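Local atomic coordinates of PHOX (Pseudomonas fluorescens, PDB entry 4A9V), a protein that catalyses the hydrolysis of phosphate monoesters as an alkaline phosphatase, using a cofactor of iron and calcium ions held by a beta-propeller. Residues 121-126 / 132-137; 82-87 / 137-142; 382-387 / 426-431. All blocks are in the same frame, centred on the assembly; numbering follows the deposited sequence. Where two conformers were deposited one is given.

Contact 1: 121-126 / 132-137; sequences VIEVQR and QFVQGS
Gln125 and Gln132 face each other as a hydrogen-bonded antiparallel pair and use both backbone bonds open to them: Gln125 N donates to Gln132 O and Gln132 N to Gln125 O, each over 2.9 Å. Next comes the non-hydrogen-bonded pair Val124 and Phe133, where Val124 CA brings a C-H to Gln132 O at 3.2 Å. Beyond it, Val134 N gives a nearly straight bond (164°) to Glu123 O, and Val134 also opens a type II turn that runs to Ser137.

The turn is tied back by a carboxylate. With CG anti to the backbone N (chi1 180°) and the chain extended, Glu123 reaches Ser137, whose OG donates to OE1 over 2.6 Å from the anti side of the carboxylate. Its other oxygen, OE2, takes Gln125 NE2 from above the carboxylate plane at 2.7 Å and also forms a salt bridge with Arg82 on the neighbouring strand. A glutamine in place of Glu123 would probably leave the Arg82 guanidinium without its countercharge and weaken the grip on the Ser137 hydroxyl.

Apolar contacts fill in around these bonds. Val134 CG2 lies against the Gln125 side chain, 3.5 Å from CG, while CB and CG2 of Ile122 meet the Phe133 ring at CE1.

In this beta hairpin the backbone bonds thus set the register, and one buried carboxylate, with both oxygens engaged, probably holds its negative charge through Arg82 while tying the far end of the turn, at Ser137, to strand 118-127.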
loop_
_atom_site.group_PDB
_atom_site.type_symbol
_atom_site.label_atom_id
_atom_site.label_comp_id
_atom_site.label_asym_id
_atom_site.label_seq_id
_atom_site.Cartn_x
_atom_site.Cartn_y
_atom_site.Cartn_z
ATOM N N VAL A 121 -15.597 3.136 0.159
ATOM C CA VAL A 121 -16.280 1.910 0.559
ATOM C C VAL A 121 -17.468 1.702 -0.368
ATOM O O VAL A 121 -18.245 2.632 -0.595
ATOM C CB VAL A 121 -16.785 1.984 2.015
ATOM C CG1 VAL A 121 -17.456 0.677 2.418
ATOM C CG2 VAL A 121 -15.648 2.318 2.965
ATOM N N ILE A 122 -17.537 0.517 -0.972
ATOM C CA ILE A 122 -18.607 0.193 -1.906
ATOM C C ILE A 122 -19.216 -1.162 -1.595
ATOM O O ILE A 122 -18.540 -2.059 -1.097
ATOM C CB ILE A 122 -18.122 0.218 -3.370
ATOM C CG1 ILE A 122 -17.092 -0.883 -3.646
ATOM C CG2 ILE A 122 -17.583 1.597 -3.730
ATOM C CD1 ILE A 122 -16.706 -0.988 -5.109
ATOM N N GLU A 123 -20.498 -1.314 -1.909
ATOM C CA GLU A 123 -21.132 -2.618 -1.943
ATOM C C GLU A 123 -21.017 -3.223 -3.330
ATOM O O GLU A 123 -21.220 -2.539 -4.339
ATOM C CB GLU A 123 -22.602 -2.514 -1.537
ATOM C CG GLU A 123 -23.295 -3.869 -1.573
ATOM C CD GLU A 123 -24.746 -3.858 -1.146
ATOM O OE1 GLU A 123 -25.145 -2.969 -0.370
ATOM O OE2 GLU A 123 -25.435 -4.849 -1.460
ATOM N N VAL A 124 -20.738 -4.524 -3.364
ATOM C CA VAL A 124 -20.846 -5.306 -4.582
ATOM C C VAL A 124 -21.822 -6.456 -4.358
ATOM O O VAL A 124 -21.978 -6.958 -3.241
ATOM C CB VAL A 124 -19.468 -5.828 -5.050
ATOM C CG1 VAL A 124 -18.589 -4.658 -5.452
ATOM C CG2 VAL A 124 -18.786 -6.656 -3.976
ATOM N N GLN A 125 -22.508 -6.847 -5.421
ATOM C CA GLN A 125 -23.484 -7.923 -5.363
ATOM C C GLN A 125 -23.249 -8.833 -6.552
ATOM O O GLN A 125 -22.929 -8.374 -7.649
ATOM C CB GLN A 125 -24.909 -7.366 -5.423
ATOM C CG GLN A 125 -25.486 -6.942 -4.082
ATOM C CD GLN A 125 -26.903 -6.404 -4.198
ATOM O OE1 GLN A 125 -27.553 -6.560 -5.235
ATOM N NE2 GLN A 125 -27.338 -5.655 -3.187
ATOM N N ARG A 126 -23.521 -10.111 -6.355
ATOM C CA ARG A 126 -23.323 -11.084 -7.399
ATOM C C ARG A 126 -24.646 -11.360 -8.080
ATOM O O ARG A 126 -25.628 -11.726 -7.431
ATOM C CB ARG A 126 -22.756 -12.370 -6.828
ATOM C CG ARG A 126 -22.653 -13.461 -7.867
ATOM C CD ARG A 126 -21.721 -14.565 -7.431
ATOM N NE ARG A 126 -21.932 -14.969 -6.045
ATOM C CZ ARG A 126 -21.026 -15.633 -5.343
ATOM N NH1 ARG A 126 -19.874 -15.955 -5.917
ATOM N NH2 ARG A 126 -21.221 -15.885 -4.059
ATOM N N GLN A 132 -20.866 -7.084 -9.232
ATOM C CA GLN A 132 -21.037 -5.739 -9.764
ATOM C C GLN A 132 -21.244 -4.735 -8.634
ATOM O O GLN A 132 -21.838 -5.044 -7.600
ATOM C CB GLN A 132 -22.227 -5.684 -10.731
ATOM C CG GLN A 132 -22.138 -6.643 -11.910
ATOM C CD GLN A 132 -23.385 -6.614 -12.774
ATOM O OE1 GLN A 132 -24.458 -7.024 -12.331
ATOM N NE2 GLN A 132 -23.296 -5.933 -13.910
ATOM N N PHE A 133 -20.815 -3.511 -8.887
ATOM C CA PHE A 133 -21.033 -2.398 -7.988
ATOM C C PHE A 133 -22.524 -2.111 -7.824
ATOM O O PHE A 133 -23.268 -2.087 -8.805
ATOM C CB PHE A 133 -20.300 -1.175 -8.547
ATOM C CG PHE A 133 -20.604 0.104 -7.830
ATOM C CD1 PHE A 133 -20.415 0.218 -6.464
ATOM C CD2 PHE A 133 -21.077 1.205 -8.525
ATOM C CE1 PHE A 133 -20.683 1.407 -5.806
ATOM C CE2 PHE A 133 -21.342 2.398 -7.873
ATOM C CZ PHE A 133 -21.179 2.486 -6.506
ATOM N N VAL A 134 -22.926 -1.832 -6.588
ATOM C CA VAL A 134 -24.290 -1.418 -6.261
ATOM C C VAL A 134 -24.313 0.066 -5.893
ATOM O O VAL A 134 -24.066 0.451 -4.743
ATOM C CB VAL A 134 -24.856 -2.244 -5.085
ATOM C CG1 VAL A 134 -26.290 -1.845 -4.786
ATOM C CG2 VAL A 134 -24.777 -3.725 -5.399
ATOM N N GLN A 135 -24.610 0.910 -6.874
ATOM C CA GLN A 135 -24.787 2.330 -6.611
ATOM C C GLN A 135 -25.998 2.519 -5.702
ATOM O O GLN A 135 -26.977 1.782 -5.811
ATOM C CB GLN A 135 -24.969 3.099 -7.921
ATOM C CG GLN A 135 -24.881 4.602 -7.745
ATOM C CD GLN A 135 -24.960 5.373 -9.050
ATOM O OE1 GLN A 135 -24.686 4.841 -10.127
ATOM N NE2 GLN A 135 -25.321 6.639 -8.952
ATOM N N GLY A 136 -25.906 3.450 -4.757
ATOM C CA GLY A 136 -27.029 3.740 -3.874
ATOM C C GLY A 136 -27.130 2.860 -2.635
ATOM O O GLY A 136 -28.038 3.039 -1.829
ATOM N N SER A 137 -26.192 1.941 -2.439
ATOM C CA SER A 137 -26.148 1.166 -1.201
ATOM C C SER A 137 -25.958 2.096 -0.013
ATOM O O SER A 137 -25.131 3.011 -0.058
ATOM C CB SER A 137 -25.001 0.167 -1.246
ATOM O OG SER A 137 -24.804 -0.417 0.029
#

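Contact 2: 82-87 / 137-142; sequences RALMAI and SRYNRR
Tyr139 presents its ring edge to Arg82: NH2 lies near the ring plane, 4.0 Å from CE2, and the guanidinium and ring planes stand 63° apart. One face of the ring carries Arg138 CG, 3.6 Å above the plane and offset toward the rim, and Tyr139 OH lies in plane at the edge of the Arg138 guanidinium. From the side opposite Arg138 CG come the methyls of Leu84, obliquely. Phe76 packs edge-to-face with the same ring and also makes a cation-pi contact with Arg82, so that the arginine and the two aromatics form a small cluster.

Leu84, two residues on from Arg82, meets the root of the tyrosine. Its CD2 comes to 3.7 Å from Tyr139 CB, and its CD1 reaches CD1 of the ring at 3.9 Å, while the side chains cross at about a right angle. In the Arg82 conformer described here, the bend at chi3 (78°) brings NH2 to the ring edge.

The tyrosine sits in a tight piece of backbone. Ser137 OG accepts from Tyr139 N at 3.1 Å, making an ST turn, and Asn140 N bonds to Ser137 O across a type I turn, also at 3.1 Å.

Since strand 118-127 runs between strands 82-89 and 130-144, this contact bridges over a middle strand through side chains alone. Between the segments the chemistry is van der Waals contact plus a guanidinium at a ring edge, with Arg82 NE paired to Glu123 as its strongest polar partner; the tyrosine therefore probably contributes shape and apolar cover more than any directed bond.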
loop_
_atom_site.group_PDB
_atom_site.type_symbol
_atom_site.label_atom_id
_atom_site.label_comp_id
_atom_site.label_asym_id
_atom_site.label_seq_id
_atom_site.Cartn_x
_atom_site.Cartn_y
_atom_site.Cartn_z
ATOM N N ARG A 82 -23.547 -10.845 -1.438
ATOM C CA ARG A 82 -23.227 -9.443 -1.149
ATOM C C ARG A 82 -21.838 -9.395 -0.523
ATOM O O ARG A 82 -21.433 -10.322 0.177
ATOM C CB ARG A 82 -24.234 -8.816 -0.167
ATOM C CG ARG A 82 -25.665 -8.668 -0.669
ATOM C CD ARG A 82 -26.572 -8.072 0.404
ATOM N NE ARG A 82 -26.405 -6.625 0.526
ATOM C CZ ARG A 82 -27.029 -5.875 1.425
ATOM N NH1 ARG A 82 -27.874 -6.434 2.281
ATOM N NH2 ARG A 82 -26.768 -4.575 1.502
ATOM N N ALA A 83 -21.149 -8.270 -0.699
ATOM C CA ALA A 83 -19.875 -8.029 -0.018
ATOM C C ALA A 83 -19.647 -6.530 0.012
ATOM O O ALA A 83 -20.241 -5.789 -0.773
ATOM C CB ALA A 83 -18.731 -8.727 -0.737
ATOM N N LEU A 84 -18.793 -6.079 0.921
ATOM C CA LEU A 84 -18.290 -4.717 0.873
ATOM C C LEU A 84 -16.833 -4.751 0.453
ATOM O O LEU A 84 -16.093 -5.652 0.819
ATOM C CB LEU A 84 -18.418 -4.014 2.231
ATOM C CG LEU A 84 -19.822 -3.950 2.832
ATOM C CD1 LEU A 84 -19.775 -3.101 4.090
ATOM C CD2 LEU A 84 -20.830 -3.385 1.840
ATOM N N MET A 85 -16.414 -3.733 -0.287
ATOM C CA MET A 85 -15.005 -3.526 -0.564
ATOM C C MET A 85 -14.605 -2.150 -0.068
ATOM O O MET A 85 -15.338 -1.185 -0.260
ATOM C CB MET A 85 -14.741 -3.642 -2.064
ATOM C CG MET A 85 -15.004 -5.033 -2.588
ATOM S SD MET A 85 -14.710 -5.248 -4.357
ATOM C CE MET A 85 -12.921 -5.196 -4.433
ATOM N N ALA A 86 -13.459 -2.071 0.598
ATOM C CA ALA A 86 -12.875 -0.801 0.970
ATOM C C ALA A 86 -11.623 -0.638 0.128
ATOM O O ALA A 86 -10.754 -1.520 0.115
ATOM C CB ALA A 86 -12.526 -0.793 2.450
ATOM N N ILE A 87 -11.563 0.465 -0.617
ATOM C CA ILE A 87 -10.561 0.655 -1.652
ATOM C C ILE A 87 -9.889 2.008 -1.441
ATOM O O ILE A 87 -10.543 3.054 -1.388
ATOM C CB ILE A 87 -11.202 0.607 -3.049
ATOM C CG1 ILE A 87 -11.900 -0.736 -3.296
ATOM C CG2 ILE A 87 -10.157 0.887 -4.114
ATOM C CD1 ILE A 87 -13.061 -0.656 -4.271
ATOM N N SER A 137 -26.192 1.941 -2.439
ATOM C CA SER A 137 -26.148 1.166 -1.201
ATOM C C SER A 137 -25.958 2.096 -0.013
ATOM O O SER A 137 -25.131 3.011 -0.058
ATOM C CB SER A 137 -25.001 0.167 -1.246
ATOM O OG SER A 137 -24.804 -0.417 0.029
ATOM N N ARG A 138 -26.576 1.747 1.109
ATOM C CA ARG A 138 -26.401 2.512 2.334
ATOM C C ARG A 138 -24.978 2.411 2.891
ATOM O O ARG A 138 -24.569 3.243 3.697
ATOM C CB ARG A 138 -27.416 2.069 3.388
ATOM C CG ARG A 138 -27.067 0.764 4.079
ATOM C CD ARG A 138 -27.962 0.505 5.287
ATOM N NE ARG A 138 -27.711 1.440 6.383
ATOM C CZ ARG A 138 -26.959 1.167 7.450
ATOM N NH1 ARG A 138 -26.556 -0.079 7.677
ATOM N NH2 ARG A 138 -26.769 2.092 8.382
ATOM N N TYR A 139 -24.210 1.432 2.420
ATOM C CA TYR A 139 -22.835 1.250 2.880
ATOM C C TYR A 139 -21.829 2.073 2.077
ATOM O O TYR A 139 -20.678 2.199 2.473
ATOM C CB TYR A 139 -22.467 -0.228 2.845
ATOM C CG TYR A 139 -23.247 -1.051 3.843
ATOM C CD1 TYR A 139 -22.912 -1.031 5.186
ATOM C CD2 TYR A 139 -24.398 -1.730 3.467
ATOM C CE1 TYR A 139 -23.658 -1.724 6.117
ATOM C CE2 TYR A 139 -25.184 -2.380 4.402
ATOM C CZ TYR A 139 -24.799 -2.388 5.723
ATOM O OH TYR A 139 -25.565 -3.034 6.667
ATOM N N ASN A 140 -22.221 2.553 0.904
ATOM C CA ASN A 140 -21.275 3.276 0.063
ATOM C C ASN A 140 -20.845 4.554 0.765
ATOM O O ASN A 140 -21.681 5.284 1.298
ATOM C CB ASN A 140 -21.888 3.620 -1.290
ATOM C CG ASN A 140 -22.134 2.403 -2.157
ATOM O OD1 ASN A 140 -21.699 1.284 -1.850
ATOM N ND2 ASN A 140 -22.794 2.628 -3.286
ATOM N N ARG A 141 -19.561 4.884 0.684
ATOM C CA ARG A 141 -19.045 6.003 1.447
ATOM C C ARG A 141 -17.728 6.469 0.868
ATOM O O ARG A 141 -16.879 5.654 0.522
ATOM C CB ARG A 141 -18.844 5.558 2.895
ATOM C CG ARG A 141 -18.437 6.665 3.825
ATOM C CD ARG A 141 -18.184 6.132 5.218
ATOM N NE ARG A 141 -17.856 7.225 6.109
ATOM C CZ ARG A 141 -17.684 7.108 7.413
ATOM N NH1 ARG A 141 -17.604 5.904 7.968
ATOM N NH2 ARG A 141 -17.507 8.205 8.140
ATOM N N ARG A 142 -17.528 7.781 0.853
ATOM C CA ARG A 142 -16.198 8.365 0.707
ATOM C C ARG A 142 -15.674 8.845 2.053
ATOM O O ARG A 142 -16.337 9.607 2.755
ATOM C CB ARG A 142 -16.202 9.528 -0.284
ATOM C CG ARG A 142 -16.327 9.129 -1.742
ATOM C CD ARG A 142 -15.281 8.120 -2.196
ATOM N NE ARG A 142 -13.928 8.417 -1.734
ATOM C CZ ARG A 142 -13.234 9.491 -2.095
ATOM N NH1 ARG A 142 -13.638 10.243 -3.107
ATOM N NH2 ARG A 142 -12.125 9.822 -1.447
#

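Contact 3: 382-387 / 426-431; sequences RMDRPE and YGQILR. With CA (calcium ion), chain R; CA (calcium ion), chain Q; FEO (mu-oxo-diiron), chain S.
Polar contact between the segments rests on Gln428 and Asp384. Gln428 NE2 donates to Asp384 OD2 over 3.1 Å in an almost straight bond (171°); the acceptor lies close to the amide plane, whereas the donor meets OD2 on its anti side, well out of the carboxylate plane. A bend at chi2 (-95°) swings the amide to this position. Asp384 also has a salt bridge to Arg408 through OD1, and Gln428 OE1 accepts from Asn424, so both flat groups are held at each end.

Apolar contact is narrower: Met383 CE touches Leu430 CD2 at 3.9 Å, the side chains crossing at about a right angle beside Leu402.

Metal bonds belong to Glu387. Its OE1 and OE2 chelate one calcium at 2.5 Å each. Glu387 OE2 also binds FE2 of the mu-oxo-diiron at 2.2 Å. The second calcium ion lies 2.8 Å from Glu387 OE2. In the conformer described here, Arg385 NH2 gives a weak bond to a water on the first calcium; its NE pairs with Asp292, another diiron ligand.

Segment 382-387 thus leads into the outermost strand of a beta-propeller sheet and delivers Glu387 to the iron-calcium cofactor, while strand 428-434, beyond 398-402, packs against its start.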
loop_
_atom_site.group_PDB
_atom_site.type_symbol
_atom_site.label_atom_id
_atom_site.label_comp_id
_atom_site.label_asym_id
_atom_site.label_seq_id
_atom_site.Cartn_x
_atom_site.Cartn_y
_atom_site.Cartn_z
ATOM N N ARG A 382 18.644 -0.809 7.361
ATOM C CA ARG A 382 18.122 -0.018 6.249
ATOM C C ARG A 382 17.824 -0.904 5.045
ATOM O O ARG A 382 18.657 -1.720 4.654
ATOM C CB ARG A 382 19.149 1.049 5.876
ATOM C CG ARG A 382 19.445 2.019 7.012
ATOM C CD ARG A 382 20.366 3.137 6.562
ATOM N NE ARG A 382 19.652 4.086 5.718
ATOM C CZ ARG A 382 20.187 5.201 5.242
ATOM N NH1 ARG A 382 21.492 5.383 5.336
ATOM N NH2 ARG A 382 19.438 6.101 4.613
ATOM N N MET A 383 16.625 -0.759 4.480
ATOM C CA MET A 383 16.113 -1.694 3.480
ATOM C C MET A 383 15.882 -1.028 2.122
ATOM O O MET A 383 15.656 0.183 2.024
ATOM C CB MET A 383 14.804 -2.322 3.965
ATOM C CG MET A 383 14.912 -3.045 5.303
ATOM S SD MET A 383 16.108 -4.392 5.354
ATOM C CE MET A 383 15.265 -5.627 4.374
ATOM N N ASP A 384 15.826 -1.868 1.088
ATOM C CA ASP A 384 15.541 -1.425 -0.281
ATOM C C ASP A 384 14.026 -1.239 -0.512
ATOM O O ASP A 384 13.395 -2.018 -1.229
ATOM C CB ASP A 384 16.066 -2.448 -1.302
ATOM C CG ASP A 384 17.583 -2.505 -1.406
ATOM O OD1 ASP A 384 18.279 -1.664 -0.798
ATOM O OD2 ASP A 384 18.047 -3.387 -2.172
ATOM N N ARG A 385 13.472 -0.169 0.048
ATOM C CA ARG A 385 12.076 0.220 -0.186
ATOM C C ARG A 385 11.087 -0.909 0.070
ATOM O O ARG A 385 10.439 -1.418 -0.852
ATOM C CB ARG A 385 11.881 0.773 -1.590
ATOM C CG ARG A 385 12.629 2.065 -1.850
ATOM C CD ARG A 385 12.227 2.640 -3.189
ATOM N NE ARG A 385 10.805 2.946 -3.196
ATOM C CZ ARG A 385 10.059 3.001 -4.289
ATOM N NH1 ARG A 385 10.646 3.063 -5.476
ATOM N NH2 ARG A 385 8.744 3.148 -4.187
ATOM N N PRO A 386 10.866 -1.233 1.347
ATOM C CA PRO A 386 9.785 -2.149 1.687
ATOM C C PRO A 386 8.440 -1.637 1.207
ATOM O O PRO A 386 8.064 -0.502 1.509
ATOM C CB PRO A 386 9.826 -2.198 3.220
ATOM C CG PRO A 386 11.149 -1.644 3.612
ATOM C CD PRO A 386 11.529 -0.680 2.538
ATOM N N GLU A 387 7.732 -2.468 0.455
ATOM C CA GLU A 387 6.351 -2.168 0.113
ATOM C C GLU A 387 5.443 -3.208 0.770
ATOM O O GLU A 387 5.414 -3.273 1.997
ATOM C CB GLU A 387 6.172 -1.940 -1.391
ATOM C CG GLU A 387 6.843 -0.635 -1.821
ATOM C CD GLU A 387 6.384 -0.115 -3.175
ATOM O OE1 GLU A 387 6.886 -0.633 -4.194
ATOM O OE2 GLU A 387 5.556 0.832 -3.237
ATOM N N TYR A 426 15.943 -3.388 -9.879
ATOM C CA TYR A 426 14.965 -4.450 -10.130
ATOM C C TYR A 426 14.143 -4.881 -8.919
ATOM O O TYR A 426 13.004 -5.303 -9.079
ATOM C CB TYR A 426 15.634 -5.685 -10.724
ATOM C CG TYR A 426 16.292 -5.448 -12.065
ATOM C CD1 TYR A 426 15.532 -5.204 -13.199
ATOM C CD2 TYR A 426 17.673 -5.542 -12.210
ATOM C CE1 TYR A 426 16.133 -5.026 -14.436
ATOM C CE2 TYR A 426 18.278 -5.385 -13.446
ATOM C CZ TYR A 426 17.505 -5.158 -14.557
ATOM O OH TYR A 426 18.138 -4.991 -15.772
ATOM N N GLY A 427 14.760 -4.897 -7.740
ATOM C CA GLY A 427 14.077 -5.342 -6.530
ATOM C C GLY A 427 14.169 -6.831 -6.248
ATOM O O GLY A 427 14.816 -7.601 -6.969
ATOM N N GLN A 428 13.519 -7.225 -5.162
ATOM C CA GLN A 428 13.593 -8.583 -4.663
ATOM C C GLN A 428 12.433 -8.795 -3.684
ATOM O O GLN A 428 11.780 -7.830 -3.269
ATOM C CB GLN A 428 14.958 -8.862 -3.993
ATOM C CG GLN A 428 15.272 -8.012 -2.762
ATOM C CD GLN A 428 16.108 -6.778 -3.074
ATOM O OE1 GLN A 428 16.237 -6.369 -4.225
ATOM N NE2 GLN A 428 16.613 -6.132 -2.031
ATOM N N ILE A 429 12.110 -10.060 -3.429
ATOM C CA ILE A 429 11.086 -10.407 -2.445
ATOM C C ILE A 429 11.738 -11.167 -1.298
ATOM O O ILE A 429 12.378 -12.215 -1.493
ATOM C CB ILE A 429 9.926 -11.226 -3.042
ATOM C CG1 ILE A 429 9.303 -10.463 -4.212
ATOM C CG2 ILE A 429 8.899 -11.519 -1.956
ATOM C CD1 ILE A 429 8.165 -11.194 -4.898
ATOM N N LEU A 430 11.591 -10.598 -0.110
ATOM C CA LEU A 430 12.128 -11.112 1.131
ATOM C C LEU A 430 11.079 -11.967 1.842
ATOM O O LEU A 430 9.902 -11.616 1.859
ATOM C CB LEU A 430 12.502 -9.909 1.997
ATOM C CG LEU A 430 12.852 -10.126 3.462
ATOM C CD1 LEU A 430 14.117 -10.950 3.620
ATOM C CD2 LEU A 430 13.002 -8.776 4.135
ATOM N N ARG A 431 11.498 -13.112 2.375
ATOM C CA ARG A 431 10.639 -13.983 3.163
ATOM C C ARG A 431 11.242 -14.158 4.543
ATOM O O ARG A 431 12.460 -14.290 4.673
ATOM C CB ARG A 431 10.499 -15.343 2.465
ATOM C CG ARG A 431 9.848 -16.423 3.308
ATOM C CD ARG A 431 9.413 -17.619 2.478
ATOM N NE ARG A 431 10.525 -18.218 1.753
ATOM C CZ ARG A 431 10.386 -19.105 0.771
ATOM N NH1 ARG A 431 9.182 -19.542 0.429
ATOM N NH2 ARG A 431 11.456 -19.537 0.121
HETATM CA CA CA R . 5.947 1.144 -5.734
HETATM CA CA CA Q . 2.831 0.589 -3.883
HETATM FE FE1 FEO S . 2.037 3.908 -2.561
HETATM FE FE2 FEO S . 5.097 2.431 -1.843
HETATM O O FEO S . 3.551 2.742 -2.956
HETATM O O HOH W 1 5.917 3.508 -5.356
HETATM O O HOH W 2 1.112 2.822 -4.182
HETATM O O HOH W 3 0.521 0.192 -2.975
HETATM O O HOH W 4 1.413 -0.198 -5.772
HETATM O O HOH W 5 3.616 2.253 -5.760
#

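Overall arrangement
From the N terminus, strand 82-89 comes first, and the chain returns to it at 137-142, where contact 2 closes a loop of 49 residues. Contact 1 is nested within that loop as the short hairpin of strands 118-127 and 130-144; the two share Ser137 and the same four-stranded sheet, their centres about 6 Å apart. A probable backbone hydrogen bond between Ile122 and Met85 joins them within it. Contact 3 opens only later, in series with both, and closes a 38-residue excursion between 382-387, by way of the short strand 383-384, and strand 428-434 of another sheet. It lies on the opposite side of the chain's centre, its centre about 36 Å from that of contact 1 and about 33 Å from that of contact 2.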